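Local structure of putative metal-dependent isothiocyanate hydrolase SaxA (Pectobacterium carotovorum, 6BRM) at residues L3-N8 and V218-E223; Y160-T165 and V183-G188. The protein probably hydrolyses isothiocyanates, using a pair of zinc ions held in a metallo-beta-lactamase-type fold. All coordinates share one frame; numbering follows the deposited sequence.

Contact 1: residues L3-N8 and V218-E223; sequences LTQIRN and VASHME. With ZN (zinc ion), chain M.
The backbone oxygen Asn8 O draws in three polar groups where the two sheets of the fold come together. Gln5 NE2, from the same segment, gives it a hydrogen bond of 2.7 Å, almost in the plane of the Gln5 amide, and across the interface His221 N adds a weak one of 3.2 Å. Ser220 OG lies 2.8 Å from Asn8 O and 3.1 Å from Gln5 OE1, so its single proton could serve either acceptor. The Gln5 chain, extended at first and then bent at chi2 (65°), lays its amide beside this hydroxyl. Further along, the Asn8 side chain runs alongside His221, pointing the same way, with amide and ring planes 61° apart. Its OD1 sits over one face of the imidazole, toward the rim, and makes no hydrogen bond to ND1; its ND2 is held by Asp71 O. From that ring His221 NE2 reaches the zinc ion of chain M at 2.2 Å, a metal also bound by Asp71, His72, Asp164 and two waters. Asn8 thus acts as a second-shell residue that touches two zinc ligands at once, while its buried carbonyl oxygen is bonded by Gln5 and, weakly, by the backbone of one of them.

Contact 2: residues Y160-T165 and V183-G188; sequences YIAGDT and VVLNTG. With ZN (zinc ion), chain L; ZN (zinc ion), chain M.
A dinuclear zinc site at the edge of the two sheets, the arrangement familiar from the metallo-beta-lactamase superfamily, takes its bridging carboxylate from this contact, just after strand 159-163. Asp164 OD2 binds both zinc ions, at 2.2 Å from each, while the other oxygen is kept for the protein: Asn186 ND2 donates to Asp164 OD1 over 2.7 Å at an N-H...O angle of 153°. The amide meets OD1 nearly head-on and uses an N-H in its own plane, yet the two flat groups stand almost perpendicular (88°). Such a bond would restrain rotation of the carboxylate and so help hold OD2 between the metals. Asp164 is also the centre of an inverse gamma turn, in which Thr165 N bonds to Gly163 O. Although its CB points away from the neighbouring strand, a chi1 of -79° sets CG beside the backbone N, and the carboxylate comes back within reach of Asn186.

Before the site, the strands pair in parallel. Val184 N donates to Tyr160 O at 2.8 Å, and Ala162 N to Val184 O at 3.0 Å. Tyr160 CD2 lies 4.0 Å from Val183 CG1 on one face of the sheet, whereas on the other Ile161 CG1 rests 4.0 Å from Val184 CB. Ala162 CB meets Leu185 CD2.

The segments begin and end a beta-alpha-beta unit whose helix 169-178 covers the Tyr160 and Val183 face, with Ser174 on Tyr160 and Tyr171 on Val183, Leu185 and Ala162. Strand 148-152 flanks segment 160-165, and strand 216-220 lies beside segment 183-188.

Contacts 1 and 2 have centres 10 Å apart and share zinc M with both of its waters. Along the chain, contact 2 is nested within the long loop that contact 1 closes. Strands 159-163, 182-186 and 216-220 are consecutive parallel neighbours in one sheet, joined between contacts by probable hydrogen bonds from Leu185 N to Val218 O and from Thr187 N to Ser220 O. Strand 2-7 belongs to the other sheet, so contact 1 spans the sandwich while contact 2 stays within a layer, and Leu3 reaches Val184. Together they illustrate how ligands distant in sequence, here Asp164 and His221, converge at strand ends on one metal centre.

Contact 1: residues L3-N8 and V218-E223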
# COMPACT_ATOMS: atom_id res chain seq x y z
N LEU B 3 13.14 16.62 -18.84
CA LEU B 3 13.46 16.30 -17.45
C LEU B 3 14.95 16.60 -17.23
O LEU B 3 15.79 16.10 -17.98
CB LEU B 3 13.18 14.82 -17.15
CG LEU B 3 12.89 14.38 -15.71
CD1 LEU B 3 13.13 12.88 -15.56
CD2 LEU B 3 13.70 15.12 -14.65
N THR B 4 15.25 17.41 -16.22
CA THR B 4 16.63 17.71 -15.82
C THR B 4 16.90 17.12 -14.45
O THR B 4 16.20 17.43 -13.49
CB THR B 4 16.89 19.24 -15.76
OG1 THR B 4 16.29 19.89 -16.89
CG2 THR B 4 18.38 19.54 -15.73
N GLN B 5 17.91 16.25 -14.35
CA GLN B 5 18.43 15.82 -13.05
C GLN B 5 19.22 16.99 -12.48
O GLN B 5 20.09 17.54 -13.16
CB GLN B 5 19.33 14.59 -13.22
CG GLN B 5 19.96 14.03 -11.94
CD GLN B 5 18.95 13.48 -10.94
OE1 GLN B 5 17.82 13.15 -11.30
NE2 GLN B 5 19.36 13.38 -9.69
N ILE B 6 18.89 17.39 -11.25
CA ILE B 6 19.63 18.44 -10.53
C ILE B 6 20.61 17.75 -9.57
O ILE B 6 21.79 17.63 -9.90
CB ILE B 6 18.69 19.45 -9.82
CG1 ILE B 6 17.81 20.19 -10.84
CG2 ILE B 6 19.47 20.44 -8.97
CD1 ILE B 6 18.52 21.21 -11.70
N ARG B 7 20.13 17.29 -8.42
CA ARG B 7 20.93 16.50 -7.47
C ARG B 7 20.01 15.82 -6.45
O ARG B 7 19.08 16.44 -5.94
CB ARG B 7 22.00 17.35 -6.76
CG ARG B 7 21.47 18.50 -5.91
CD ARG B 7 21.60 18.25 -4.41
NE ARG B 7 22.84 18.82 -3.87
CZ ARG B 7 23.02 20.10 -3.50
NH1 ARG B 7 22.04 21.00 -3.60
NH2 ARG B 7 24.20 20.48 -3.02
N ASN B 8 20.28 14.54 -6.18
CA ASN B 8 19.39 13.67 -5.38
C ASN B 8 18.04 13.51 -6.11
O ASN B 8 18.04 13.21 -7.30
CB ASN B 8 19.28 14.17 -3.92
CG ASN B 8 18.86 13.08 -2.95
OD1 ASN B 8 19.40 11.97 -2.95
ND2 ASN B 8 17.89 13.39 -2.10
N VAL B 218 14.75 6.13 -15.55
CA VAL B 218 15.66 7.22 -15.18
C VAL B 218 16.04 7.06 -13.70
O VAL B 218 15.20 7.22 -12.82
CB VAL B 218 15.03 8.61 -15.41
CG1 VAL B 218 15.96 9.72 -14.94
CG2 VAL B 218 14.67 8.78 -16.89
N ALA B 219 17.31 6.73 -13.45
CA ALA B 219 17.82 6.59 -12.09
C ALA B 219 18.06 7.96 -11.45
O ALA B 219 18.44 8.91 -12.14
CB ALA B 219 19.11 5.78 -12.09
N SER B 220 17.83 8.04 -10.14
CA SER B 220 17.91 9.30 -9.40
C SER B 220 18.05 9.01 -7.90
O SER B 220 18.01 7.85 -7.49
CB SER B 220 16.67 10.16 -9.66
OG SER B 220 16.72 11.40 -8.98
N HIS B 221 18.22 10.06 -7.11
CA HIS B 221 18.34 9.96 -5.64
C HIS B 221 19.61 9.21 -5.21
O HIS B 221 19.55 8.37 -4.31
CB HIS B 221 17.06 9.33 -5.05
CG HIS B 221 16.81 9.63 -3.60
ND1 HIS B 221 17.74 9.36 -2.62
CD2 HIS B 221 15.73 10.13 -2.97
CE1 HIS B 221 17.24 9.71 -1.44
NE2 HIS B 221 16.02 10.18 -1.63
N MET B 222 20.75 9.51 -5.84
CA MET B 222 22.04 8.91 -5.45
C MET B 222 23.25 9.82 -5.67
O MET B 222 23.21 10.72 -6.52
CB MET B 222 22.24 7.56 -6.14
CG MET B 222 22.14 7.58 -7.65
SD MET B 222 22.14 5.91 -8.34
CE MET B 222 21.74 6.27 -10.05
N GLU B 223 24.32 9.57 -4.91
CA GLU B 223 25.56 10.38 -4.90
C GLU B 223 25.31 11.84 -4.53
O GLU B 223 25.73 12.77 -5.24
CB GLU B 223 26.30 10.27 -6.24
CG GLU B 223 26.63 8.85 -6.66
CD GLU B 223 27.55 8.79 -7.87
OE1 GLU B 223 27.48 9.69 -8.73
OE2 GLU B 223 28.33 7.83 -7.96
ZN ZN M . 14.89 10.60 0.24
O HOH W 1 14.41 11.08 2.33
O HOH W 2 15.89 8.88 1.18

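Contact 2: residues Y160-T165 and V183-G188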
# COMPACT_ATOMS: atom_id res chain seq x y z
N TYR B 160 6.18 8.76 -14.74
CA TYR B 160 5.90 8.38 -13.36
C TYR B 160 7.14 8.59 -12.49
O TYR B 160 8.13 7.89 -12.64
CB TYR B 160 5.47 6.90 -13.31
CG TYR B 160 5.20 6.30 -11.94
CD1 TYR B 160 4.72 7.07 -10.87
CD2 TYR B 160 5.40 4.94 -11.72
CE1 TYR B 160 4.47 6.50 -9.63
CE2 TYR B 160 5.15 4.37 -10.48
CZ TYR B 160 4.68 5.15 -9.44
OH TYR B 160 4.44 4.58 -8.21
N ILE B 161 7.09 9.59 -11.60
CA ILE B 161 8.10 9.75 -10.55
C ILE B 161 7.64 8.94 -9.34
O ILE B 161 6.72 9.36 -8.64
CB ILE B 161 8.31 11.24 -10.18
CG1 ILE B 161 8.93 12.01 -11.36
CG2 ILE B 161 9.20 11.37 -8.93
CD1 ILE B 161 7.96 12.89 -12.12
N ALA B 162 8.29 7.80 -9.11
CA ALA B 162 7.90 6.87 -8.05
C ALA B 162 8.17 7.41 -6.64
O ALA B 162 7.38 7.16 -5.72
CB ALA B 162 8.60 5.53 -8.24
N GLY B 163 9.28 8.13 -6.48
CA GLY B 163 9.62 8.77 -5.21
C GLY B 163 10.19 7.80 -4.20
O GLY B 163 10.64 6.70 -4.56
N ASP B 164 10.17 8.20 -2.93
CA ASP B 164 10.75 7.42 -1.84
C ASP B 164 9.83 6.28 -1.41
O ASP B 164 9.08 6.40 -0.44
CB ASP B 164 11.09 8.32 -0.64
CG ASP B 164 12.38 9.11 -0.82
OD1 ASP B 164 12.85 9.24 -1.97
OD2 ASP B 164 12.94 9.58 0.21
N THR B 165 9.90 5.19 -2.16
CA THR B 165 9.18 3.95 -1.84
C THR B 165 10.08 2.75 -2.14
O THR B 165 10.89 2.82 -3.05
CB THR B 165 7.86 3.83 -2.65
OG1 THR B 165 7.20 2.60 -2.32
CG2 THR B 165 8.09 3.89 -4.16
N VAL B 183 9.70 5.84 -16.23
CA VAL B 183 9.58 5.61 -14.78
C VAL B 183 10.85 6.13 -14.10
O VAL B 183 11.92 5.56 -14.29
CB VAL B 183 9.36 4.12 -14.45
CG1 VAL B 183 9.05 3.93 -12.97
CG2 VAL B 183 8.21 3.56 -15.28
N VAL B 184 10.72 7.21 -13.33
CA VAL B 184 11.85 7.80 -12.60
C VAL B 184 11.91 7.20 -11.20
O VAL B 184 11.00 7.40 -10.39
CB VAL B 184 11.74 9.35 -12.50
CG1 VAL B 184 13.02 9.94 -11.92
CG2 VAL B 184 11.44 9.96 -13.87
N LEU B 185 12.98 6.45 -10.91
CA LEU B 185 13.17 5.78 -9.62
C LEU B 185 14.20 6.50 -8.75
O LEU B 185 15.17 7.07 -9.26
CB LEU B 185 13.62 4.34 -9.83
CG LEU B 185 12.82 3.47 -10.79
CD1 LEU B 185 13.42 2.08 -10.84
CD2 LEU B 185 11.35 3.40 -10.40
N ASN B 186 13.97 6.44 -7.44
CA ASN B 186 14.92 6.92 -6.44
C ASN B 186 15.78 5.74 -5.98
O ASN B 186 15.46 5.06 -5.01
CB ASN B 186 14.17 7.55 -5.26
CG ASN B 186 13.47 8.85 -5.63
OD1 ASN B 186 13.49 9.28 -6.79
ND2 ASN B 186 12.85 9.49 -4.65
N THR B 187 16.88 5.51 -6.71
CA THR B 187 17.75 4.34 -6.53
C THR B 187 19.01 4.66 -5.70
O THR B 187 20.14 4.42 -6.13
CB THR B 187 18.17 3.74 -7.89
OG1 THR B 187 18.75 4.77 -8.70
CG2 THR B 187 16.97 3.17 -8.62
N GLY B 188 18.79 5.20 -4.51
CA GLY B 188 19.88 5.48 -3.58
C GLY B 188 20.38 4.27 -2.83
O GLY B 188 21.56 4.20 -2.48
ZN ZN L . 12.38 10.26 2.25
ZN ZN M . 14.89 10.60 0.24
O HOH W 1 14.41 11.08 2.33
O HOH W 2 15.89 8.88 1.18